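Local coordinates for protein putative methylthioribose-1-phosphate isomerase (Archaeoglobus fulgidus, PDB 1T5O) that probably interconverts methylthioribose 1-phosphate and methylthioribulose 1-phosphate, an isomerase step of methionine biosynthesis, at residues 165-170 with 228-233; 181-186 with 205-210; 185-190 with 211-216; 287-292 with 304-309. All coordinates share one frame; numbering follows the deposited sequence.

Interaction 1 of 4, residues 165-170 with 228-233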
# COMPACT_ATOMS: atom_id res chain seq x y z
N GLY A 165 23.03 3.92 -9.23
CA GLY A 165 21.79 3.17 -9.27
C GLY A 165 21.46 2.52 -10.61
O GLY A 165 22.12 2.76 -11.61
N THR A 166 20.42 1.69 -10.63
CA THR A 166 20.02 1.06 -11.89
C THR A 166 18.86 1.88 -12.47
O THR A 166 19.09 2.72 -13.32
CB THR A 166 19.61 -0.40 -11.67
OG1 THR A 166 18.62 -0.46 -10.63
CG2 THR A 166 20.82 -1.22 -11.25
N ALA A 167 17.63 1.67 -12.00
CA ALA A 167 16.49 2.46 -12.53
C ALA A 167 16.64 3.98 -12.29
O ALA A 167 16.35 4.79 -13.17
CB ALA A 167 15.16 1.95 -11.90
N LEU A 168 17.07 4.35 -11.09
CA LEU A 168 17.27 5.76 -10.75
C LEU A 168 18.59 6.25 -11.39
O LEU A 168 18.82 7.46 -11.52
CB LEU A 168 17.27 5.95 -9.21
CG LEU A 168 15.94 5.52 -8.54
CD1 LEU A 168 15.95 5.92 -7.05
CD2 LEU A 168 14.73 6.20 -9.25
N GLY A 169 19.44 5.31 -11.79
CA GLY A 169 20.68 5.66 -12.46
C GLY A 169 20.32 6.17 -13.86
O GLY A 169 21.00 7.04 -14.42
N VAL A 170 19.24 5.62 -14.42
CA VAL A 170 18.77 6.04 -15.75
C VAL A 170 18.22 7.46 -15.66
O VAL A 170 18.40 8.29 -16.56
CB VAL A 170 17.65 5.10 -16.26
CG1 VAL A 170 16.96 5.71 -17.49
CG2 VAL A 170 18.25 3.72 -16.62
N LYS A 228 6.51 7.44 -18.22
CA LYS A 228 7.14 6.14 -18.33
C LYS A 228 7.33 5.57 -16.95
O LYS A 228 7.33 6.29 -15.95
CB LYS A 228 8.54 6.23 -18.98
CG LYS A 228 8.83 7.46 -19.86
CD LYS A 228 9.35 6.97 -21.21
CE LYS A 228 10.07 8.03 -21.99
NZ LYS A 228 9.17 8.84 -22.76
N VAL A 229 7.50 4.25 -16.90
CA VAL A 229 7.75 3.57 -15.65
C VAL A 229 9.14 2.95 -15.77
O VAL A 229 9.47 2.38 -16.81
CB VAL A 229 6.75 2.40 -15.40
CG1 VAL A 229 7.10 1.71 -14.10
CG2 VAL A 229 5.30 2.92 -15.36
N ILE A 230 9.96 3.07 -14.73
CA ILE A 230 11.27 2.40 -14.75
C ILE A 230 11.48 1.77 -13.37
O ILE A 230 11.43 2.45 -12.35
CB ILE A 230 12.50 3.35 -15.03
CG1 ILE A 230 12.29 4.16 -16.32
CG2 ILE A 230 13.77 2.48 -15.22
CD1 ILE A 230 13.50 5.12 -16.66
N VAL A 231 11.66 0.46 -13.36
CA VAL A 231 11.88 -0.25 -12.11
C VAL A 231 13.16 -1.08 -12.24
O VAL A 231 13.74 -1.20 -13.33
CB VAL A 231 10.71 -1.22 -11.76
CG1 VAL A 231 9.42 -0.41 -11.54
CG2 VAL A 231 10.53 -2.27 -12.87
N GLY A 232 13.62 -1.62 -11.13
CA GLY A 232 14.81 -2.45 -11.18
C GLY A 232 14.33 -3.90 -11.22
O GLY A 232 13.14 -4.15 -11.48
N ALA A 233 15.23 -4.83 -10.95
CA ALA A 233 14.89 -6.25 -10.94
C ALA A 233 15.73 -7.02 -9.95
O ALA A 233 16.89 -6.69 -9.72
CB ALA A 233 15.11 -6.85 -12.30

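Interaction 2 of 4, residues 181-186 with 205-210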
# COMPACT_ATOMS: atom_id res chain seq x y z
N ILE A 181 13.66 15.96 -15.74
CA ILE A 181 12.96 14.73 -15.41
C ILE A 181 12.41 14.84 -13.99
O ILE A 181 13.11 15.31 -13.09
CB ILE A 181 13.91 13.46 -15.49
CG1 ILE A 181 14.54 13.33 -16.89
CG2 ILE A 181 13.10 12.17 -15.17
CD1 ILE A 181 13.55 13.09 -17.99
N ARG A 182 11.17 14.42 -13.78
CA ARG A 182 10.57 14.42 -12.45
C ARG A 182 10.18 12.97 -12.15
O ARG A 182 9.89 12.18 -13.05
CB ARG A 182 9.31 15.29 -12.43
CG ARG A 182 9.57 16.77 -12.63
CD ARG A 182 8.27 17.53 -12.43
NE ARG A 182 7.76 18.11 -13.66
CZ ARG A 182 7.62 17.46 -14.81
NH1 ARG A 182 7.97 16.18 -14.90
NH2 ARG A 182 7.12 18.09 -15.87
N VAL A 183 10.16 12.61 -10.87
CA VAL A 183 9.85 11.23 -10.51
C VAL A 183 8.63 11.11 -9.61
O VAL A 183 8.42 11.97 -8.74
CB VAL A 183 11.05 10.59 -9.78
CG1 VAL A 183 10.70 9.19 -9.22
CG2 VAL A 183 12.26 10.51 -10.74
N ILE A 184 7.82 10.08 -9.84
CA ILE A 184 6.72 9.82 -8.94
C ILE A 184 7.14 8.49 -8.30
O ILE A 184 7.33 7.50 -9.00
CB ILE A 184 5.40 9.69 -9.66
CG1 ILE A 184 4.97 11.08 -10.17
CG2 ILE A 184 4.33 9.08 -8.70
CD1 ILE A 184 3.69 11.06 -11.00
N ALA A 185 7.27 8.47 -6.98
CA ALA A 185 7.70 7.26 -6.28
C ALA A 185 6.62 6.61 -5.43
O ALA A 185 6.00 7.28 -4.60
CB ALA A 185 8.90 7.60 -5.38
N CYS A 186 6.40 5.31 -5.62
CA CYS A 186 5.44 4.57 -4.81
C CYS A 186 6.07 4.26 -3.47
O CYS A 186 7.23 3.83 -3.43
CB CYS A 186 5.07 3.26 -5.52
SG CYS A 186 4.10 3.63 -6.97
N ASP A 205 19.79 14.62 -4.08
CA ASP A 205 20.45 14.97 -5.34
C ASP A 205 19.73 16.03 -6.17
O ASP A 205 20.11 16.30 -7.31
CB ASP A 205 20.66 13.69 -6.18
CG ASP A 205 21.50 12.67 -5.46
OD1 ASP A 205 21.99 12.98 -4.33
OD2 ASP A 205 21.66 11.54 -5.98
N GLY A 206 18.68 16.63 -5.61
CA GLY A 206 17.96 17.68 -6.32
C GLY A 206 17.08 17.23 -7.47
O GLY A 206 16.83 17.98 -8.40
N ILE A 207 16.60 15.99 -7.42
CA ILE A 207 15.71 15.51 -8.47
C ILE A 207 14.27 15.57 -7.94
O ILE A 207 14.00 15.07 -6.85
CB ILE A 207 16.09 14.07 -8.86
CG1 ILE A 207 17.54 14.10 -9.39
CG2 ILE A 207 15.11 13.52 -9.87
CD1 ILE A 207 18.08 12.80 -9.95
N ASP A 208 13.38 16.22 -8.69
CA ASP A 208 11.98 16.35 -8.26
C ASP A 208 11.34 14.97 -8.06
O ASP A 208 11.49 14.08 -8.90
CB ASP A 208 11.14 17.11 -9.29
CG ASP A 208 11.51 18.58 -9.38
OD1 ASP A 208 11.00 19.27 -10.30
OD2 ASP A 208 12.30 19.06 -8.53
N VAL A 209 10.66 14.81 -6.93
CA VAL A 209 9.98 13.56 -6.62
C VAL A 209 8.70 13.83 -5.83
O VAL A 209 8.66 14.70 -4.93
CB VAL A 209 10.90 12.58 -5.80
CG1 VAL A 209 11.24 13.20 -4.43
CG2 VAL A 209 10.18 11.19 -5.61
N THR A 210 7.65 13.11 -6.19
CA THR A 210 6.36 13.19 -5.52
C THR A 210 6.06 11.76 -5.02
O THR A 210 6.19 10.79 -5.77
CB THR A 210 5.25 13.68 -6.48
OG1 THR A 210 5.64 14.94 -7.02
CG2 THR A 210 3.92 13.85 -5.74
O HOH W 1 13.94 17.17 -11.52
O HOH W 2 7.37 14.64 -9.11

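Interaction 3 of 4, residues 185-190 with 211-216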
# COMPACT_ATOMS: atom_id res chain seq x y z
N ALA A 185 7.27 8.47 -6.98
CA ALA A 185 7.70 7.26 -6.28
C ALA A 185 6.62 6.61 -5.43
O ALA A 185 6.00 7.28 -4.60
CB ALA A 185 8.90 7.60 -5.38
N CYS A 186 6.40 5.31 -5.62
CA CYS A 186 5.44 4.57 -4.81
C CYS A 186 6.07 4.26 -3.47
O CYS A 186 7.23 3.83 -3.43
CB CYS A 186 5.07 3.26 -5.52
SG CYS A 186 4.10 3.63 -6.97
N GLU A 187 5.33 4.46 -2.37
CA GLU A 187 5.90 4.26 -1.04
C GLU A 187 6.48 2.87 -0.88
O GLU A 187 7.46 2.70 -0.16
CB GLU A 187 4.87 4.55 0.06
CG GLU A 187 3.85 3.46 0.30
CD GLU A 187 2.90 3.77 1.46
OE1 GLU A 187 3.33 4.43 2.44
OE2 GLU A 187 1.73 3.33 1.40
N THR A 188 5.90 1.89 -1.58
CA THR A 188 6.35 0.50 -1.58
C THR A 188 6.16 -0.24 -0.25
O THR A 188 7.12 -0.48 0.49
CB THR A 188 7.85 0.39 -2.04
OG1 THR A 188 8.03 1.13 -3.26
CG2 THR A 188 8.24 -1.09 -2.29
N ARG A 189 4.92 -0.62 0.05
CA ARG A 189 4.63 -1.37 1.28
C ARG A 189 5.20 -2.80 1.16
O ARG A 189 5.47 -3.25 0.07
CB ARG A 189 3.12 -1.39 1.50
CG ARG A 189 2.57 -0.01 1.87
CD ARG A 189 2.99 0.34 3.26
NE ARG A 189 2.34 -0.55 4.22
CZ ARG A 189 2.74 -0.73 5.48
NH1 ARG A 189 3.81 -0.09 5.94
NH2 ARG A 189 2.07 -1.55 6.27
N PRO A 190 5.41 -3.50 2.28
CA PRO A 190 5.17 -3.05 3.66
C PRO A 190 6.41 -2.45 4.35
O PRO A 190 6.31 -2.02 5.50
CB PRO A 190 4.71 -4.32 4.36
CG PRO A 190 5.64 -5.33 3.77
CD PRO A 190 5.59 -4.97 2.26
N LEU A 211 5.67 11.67 -3.76
CA LEU A 211 5.38 10.42 -3.04
C LEU A 211 3.91 10.09 -3.11
O LEU A 211 3.07 10.96 -2.84
CB LEU A 211 5.76 10.59 -1.57
CG LEU A 211 6.29 9.48 -0.64
CD1 LEU A 211 5.82 9.74 0.74
CD2 LEU A 211 5.89 8.11 -1.09
N ILE A 212 3.59 8.85 -3.44
CA ILE A 212 2.18 8.40 -3.52
C ILE A 212 2.14 7.02 -2.93
O ILE A 212 3.19 6.40 -2.74
CB ILE A 212 1.66 8.25 -4.98
CG1 ILE A 212 2.51 7.24 -5.78
CG2 ILE A 212 1.66 9.58 -5.66
CD1 ILE A 212 1.89 6.90 -7.16
N THR A 213 0.94 6.55 -2.62
CA THR A 213 0.78 5.21 -2.11
C THR A 213 0.91 4.28 -3.35
O THR A 213 0.78 4.74 -4.50
CB THR A 213 -0.61 5.08 -1.44
OG1 THR A 213 -0.66 3.90 -0.65
CG2 THR A 213 -1.68 5.02 -2.46
N ASP A 214 1.16 2.99 -3.14
CA ASP A 214 1.27 2.05 -4.27
C ASP A 214 -0.04 1.94 -5.04
O ASP A 214 -0.06 1.85 -6.28
CB ASP A 214 1.67 0.64 -3.77
CG ASP A 214 2.88 0.67 -2.88
OD1 ASP A 214 3.79 1.46 -3.20
OD2 ASP A 214 2.94 -0.09 -1.89
N SER A 215 -1.14 1.98 -4.30
CA SER A 215 -2.47 1.88 -4.88
C SER A 215 -2.81 3.08 -5.77
O SER A 215 -3.74 3.00 -6.60
CB SER A 215 -3.52 1.80 -3.76
OG SER A 215 -3.65 3.08 -3.14
N MET A 216 -2.09 4.19 -5.61
CA MET A 216 -2.37 5.39 -6.42
C MET A 216 -1.81 5.28 -7.82
O MET A 216 -1.96 6.19 -8.63
CB MET A 216 -1.80 6.66 -5.75
CG MET A 216 -2.67 7.20 -4.64
SD MET A 216 -1.76 8.30 -3.52
CE MET A 216 -2.83 8.32 -2.10
O HOH W 3 1.26 1.72 -0.40

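Interaction 4 of 4, residues 287-292 with 304-309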
# COMPACT_ATOMS: atom_id res chain seq x y z
N GLU A 287 4.84 -9.74 10.81
CA GLU A 287 4.69 -8.52 11.62
C GLU A 287 4.83 -7.24 10.80
O GLU A 287 4.43 -6.17 11.26
CB GLU A 287 5.67 -8.51 12.80
CG GLU A 287 7.10 -8.08 12.51
CD GLU A 287 7.79 -7.50 13.76
OE1 GLU A 287 9.00 -7.80 13.99
OE2 GLU A 287 7.12 -6.75 14.52
N GLU A 288 5.38 -7.34 9.59
CA GLU A 288 5.54 -6.18 8.73
C GLU A 288 4.18 -5.61 8.33
O GLU A 288 4.10 -4.48 7.85
CB GLU A 288 6.36 -6.56 7.47
CG GLU A 288 7.80 -6.98 7.78
CD GLU A 288 8.60 -7.36 6.54
OE1 GLU A 288 8.03 -7.48 5.42
OE2 GLU A 288 9.83 -7.54 6.68
N LEU A 289 3.11 -6.40 8.50
CA LEU A 289 1.75 -5.93 8.17
C LEU A 289 0.91 -5.63 9.42
O LEU A 289 -0.18 -5.05 9.32
CB LEU A 289 0.98 -6.99 7.38
CG LEU A 289 1.15 -7.19 5.87
CD1 LEU A 289 0.46 -6.08 5.13
CD2 LEU A 289 2.61 -7.28 5.51
N ILE A 290 1.40 -6.03 10.58
CA ILE A 290 0.66 -5.91 11.83
C ILE A 290 1.01 -4.66 12.64
O ILE A 290 0.18 -4.11 13.35
CB ILE A 290 0.86 -7.22 12.68
CG1 ILE A 290 0.20 -8.39 11.93
CG2 ILE A 290 0.23 -7.09 14.08
CD1 ILE A 290 0.42 -9.77 12.54
N PHE A 291 2.25 -4.21 12.51
CA PHE A 291 2.73 -3.04 13.21
C PHE A 291 3.37 -2.09 12.21
O PHE A 291 3.89 -2.53 11.18
CB PHE A 291 3.80 -3.46 14.23
CG PHE A 291 3.25 -3.96 15.52
CD1 PHE A 291 2.86 -3.07 16.51
CD2 PHE A 291 3.10 -5.33 15.75
CE1 PHE A 291 2.32 -3.53 17.71
CE2 PHE A 291 2.56 -5.80 16.95
CZ PHE A 291 2.17 -4.90 17.93
N CYS A 292 3.32 -0.80 12.51
CA CYS A 292 3.96 0.21 11.67
C CYS A 292 4.61 1.15 12.66
O CYS A 292 3.94 1.97 13.29
CB CYS A 292 2.98 0.97 10.81
SG CYS A 292 3.85 1.62 9.38
N VAL A 304 -1.67 -13.43 7.62
CA VAL A 304 -1.00 -12.53 6.67
C VAL A 304 -0.36 -13.29 5.50
O VAL A 304 0.21 -14.36 5.68
CB VAL A 304 0.10 -11.75 7.42
CG1 VAL A 304 0.93 -10.89 6.49
CG2 VAL A 304 -0.51 -10.91 8.51
N TYR A 305 -0.51 -12.77 4.28
CA TYR A 305 0.15 -13.34 3.11
C TYR A 305 1.09 -12.20 2.75
O TYR A 305 0.63 -11.09 2.39
CB TYR A 305 -0.85 -13.62 1.99
CG TYR A 305 -0.19 -14.07 0.72
CD1 TYR A 305 0.71 -15.15 0.72
CD2 TYR A 305 -0.40 -13.40 -0.48
CE1 TYR A 305 1.38 -15.55 -0.46
CE2 TYR A 305 0.26 -13.78 -1.65
CZ TYR A 305 1.14 -14.84 -1.63
OH TYR A 305 1.79 -15.18 -2.77
N ASN A 306 2.39 -12.44 2.85
CA ASN A 306 3.39 -11.39 2.62
C ASN A 306 4.55 -11.82 1.69
O ASN A 306 5.70 -11.86 2.11
CB ASN A 306 3.93 -10.93 4.01
CG ASN A 306 4.82 -9.69 3.96
OD1 ASN A 306 4.76 -8.88 3.03
ND2 ASN A 306 5.65 -9.52 4.99
N PRO A 307 4.24 -12.16 0.42
CA PRO A 307 5.31 -12.57 -0.50
C PRO A 307 6.34 -11.45 -0.67
O PRO A 307 5.98 -10.28 -0.68
CB PRO A 307 4.57 -12.87 -1.80
CG PRO A 307 3.40 -11.83 -1.73
CD PRO A 307 2.96 -11.98 -0.28
N ALA A 308 7.61 -11.81 -0.85
CA ALA A 308 8.66 -10.81 -0.98
C ALA A 308 8.74 -10.19 -2.37
O ALA A 308 9.15 -9.03 -2.52
CB ALA A 308 10.04 -11.43 -0.60
N PHE A 309 8.37 -10.96 -3.38
CA PHE A 309 8.42 -10.49 -4.76
C PHE A 309 7.22 -10.99 -5.53
O PHE A 309 6.45 -11.82 -5.04
CB PHE A 309 9.63 -11.11 -5.51
CG PHE A 309 10.94 -11.01 -4.77
CD1 PHE A 309 11.39 -12.08 -4.00
CD2 PHE A 309 11.72 -9.86 -4.85
CE1 PHE A 309 12.60 -12.00 -3.31
CE2 PHE A 309 12.93 -9.77 -4.17
CZ PHE A 309 13.37 -10.84 -3.40

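Interaction 1 of 4, residues 165-170 with 228-233
A167 presses its CB against strand 228-231, 3.6 Å from I230 CG2 and equally far from the carbonyl carbon, V231 C. This is helix-on-sheet packing in a Rossmann-like domain: the first turn of helix 167-176 sits over a central strand of a largely parallel sheet. One turn further on, V170 CG1 comes within 3.6 Å of I230 CD1, and the two side chains cross at a slant. I230 therefore serves the helix with two different methyls. With chi1 at -53°, CG2 stands anti to the backbone N and is given to A167; the extended chi2 of -180° carries CD1 onward to V170. No hydrogen bond spans the segments; the side-chain contacts are between methyls, and A167 CB also rests on the strand backbone.

A CB modelled on G232 would fall 3.4 Å from T166 OG1, so the chains are close here. T166 occupies the N-cap position, yet its hydroxyl makes no capping bond; its carbonyl O receives V170 N at 3.1 Å. A CB on G169 would run into G165 O, so glycine suits this tight first turn.

Further out, A156 packs against T166 and A167, and L144 against V170. The strand is fixed by backbone bonds from K228 and I230 to L151, by T152 OG1 bonding I230 O, and by salt bridges from K228 NZ to E145 and D148. V231 points away from the helix; its side chain touches T247 and lies near N243, a predicted substrate-binding residue. At the far end of the contact, T166 OG1 stops 4.3 Å from G232 CA.

Interaction 2 of 4, residues 181-186 with 205-210
R182 and D208 run side by side, pointing the same way, with guanidinium and carboxylate planes 36° apart. What meets the carboxylate is the aliphatic part of the arginine: R182 CG lies 3.7 Å from D208 OD1. R182 NE stays 4.8 Å from that oxygen, too far for a salt bridge, and pairs instead with E180. The bend at chi3, -111°, turns the guanidinium off the line of the extended CB-CG-CD portion.

Beyond this pair the backbones bond in parallel fashion: V183 N gives to D208 O at 2.8 Å, T210 N to V183 O at 2.9 Å, and A185 N to T210 O at 2.8 Å. V183 O also receives a water that bridges to T210 OG1. A second water joins I181 O to D208 N, continuing the link where no direct bond is made.

The two strands are the ends of a beta-alpha-beta crossover whose helix, 193-204, packs on V183, A185, I207 and V209. A Schellman motif with G206 as its C-prime residue closes that helix. V183, A185 and V209 share one face of the sheet, where V209 CG2, anti to its backbone N (CG1 has chi1 64°), reaches A185 CB at 3.8 Å. From the loop before the strand, I207 CG2 comes 4.2 Å from V183 CG2. R182, I184, D208 and T210 lie on the other face. T210 also pairs in parallel with a strand of the second subunit, so the sheet runs on across the interface.

Interaction 3 of 4, residues 185-190 with 211-216
E187 can be followed outward from CB, which rests 3.9 Å from L211 CD2. Its CG passes D214 OD1 at 4.0 Å, the two side chains crossing at about a right angle. At the tip, OE2 lies 3.2 Å from T213 OG1 and takes a hydrogen bond from a water that also accepts from D214 N. OE1 is bonded by N192 ND2, while the carboxylate's main charge partner is R189 of the second subunit, R189 here pairing in return with E187 of that subunit.

D214 holds the loop after strand 182-186. Its CG, anti to the carbonyl carbon (chi1 -51°), aims both oxygens at consecutive amides: OD1 accepts T188 N at 2.7 Å and OD2 accepts R189 N at 2.8 Å, each through its syn lone pair. With an alanine at D214, both amides would lose these acceptors, and the loop at 188-189 would probably be less firmly fixed. That loop is further tied by T188 OG1, which donates to C186 O and is hydrogen-bonded to C154 N; C154 is the predicted transition-state stabiliser, so the loop probably helps shape the active site.

Parallel pairing continues from the strands, with I212 N to A185 O at 3.1 Å and E187 N to I212 O at 2.9 Å. L211 packs on S195 and C199 of helix 193-204, and its strand pairs on its outer side with one of the second subunit.

Interaction 4 of 4, residues 287-292 with 304-309
N306 ND2 is gripped twice, by E288 OE1 at 3.2 Å and, weakly, by P285 O. The N-H...O angle to OE1 is 160°, and OE1 lies close to the amide plane. The carboxylate, however, is met from above, 46° out of its own plane, and the two side chains cross at about a right angle.

Beside this bond L289 supplies apolar cover. Its CD2 lies over one face of the N306 amide, 3.6 Å from N306 CG. With CG anti to the backbone N (chi1 -171°), the N306 amide reaches L289 and E288. A leucine in place of N306 would lack the NH2 group and would probably leave E288 OE1 without this partner.

The contact joins a short, weakly bonded helix, 287-290, to the chain leaving strand 303-304; strand 291-292, following the helix directly, pairs antiparallel with 295-296. V304 extends the apolar side, its CG1 3.8 Å from L289 CG and its CG2 4.3 Å from I290 CD1. The second subunit lies nearby: V304 pairs in parallel with one of its strands, its M216 packs on N306, and further off C292 forms a disulfide with C292 of the second subunit.

Overall arrangement
Interaction 1, its centre about 10 Å from the centre of the chain, is wholly buried and apolar, a helix on a middle strand. Interactions 2 and 3 share A185 and C186 and follow the same strands, 182-186 and 208-212, from their beginning to the loops beyond their ends. Interaction 2 has an exposed rim at D208, whereas interaction 3 is buried; backbone bonds run through both, joined in interaction 3 by buried carboxylates. Interaction 4, its centre about 20 Å from the chain's centre, joins a short helix to a loop by one amide-carboxylate bond and a few methyls. P190 links it to interaction 3, packing on E288, L289 and N306. All but interaction 1 touch the second subunit.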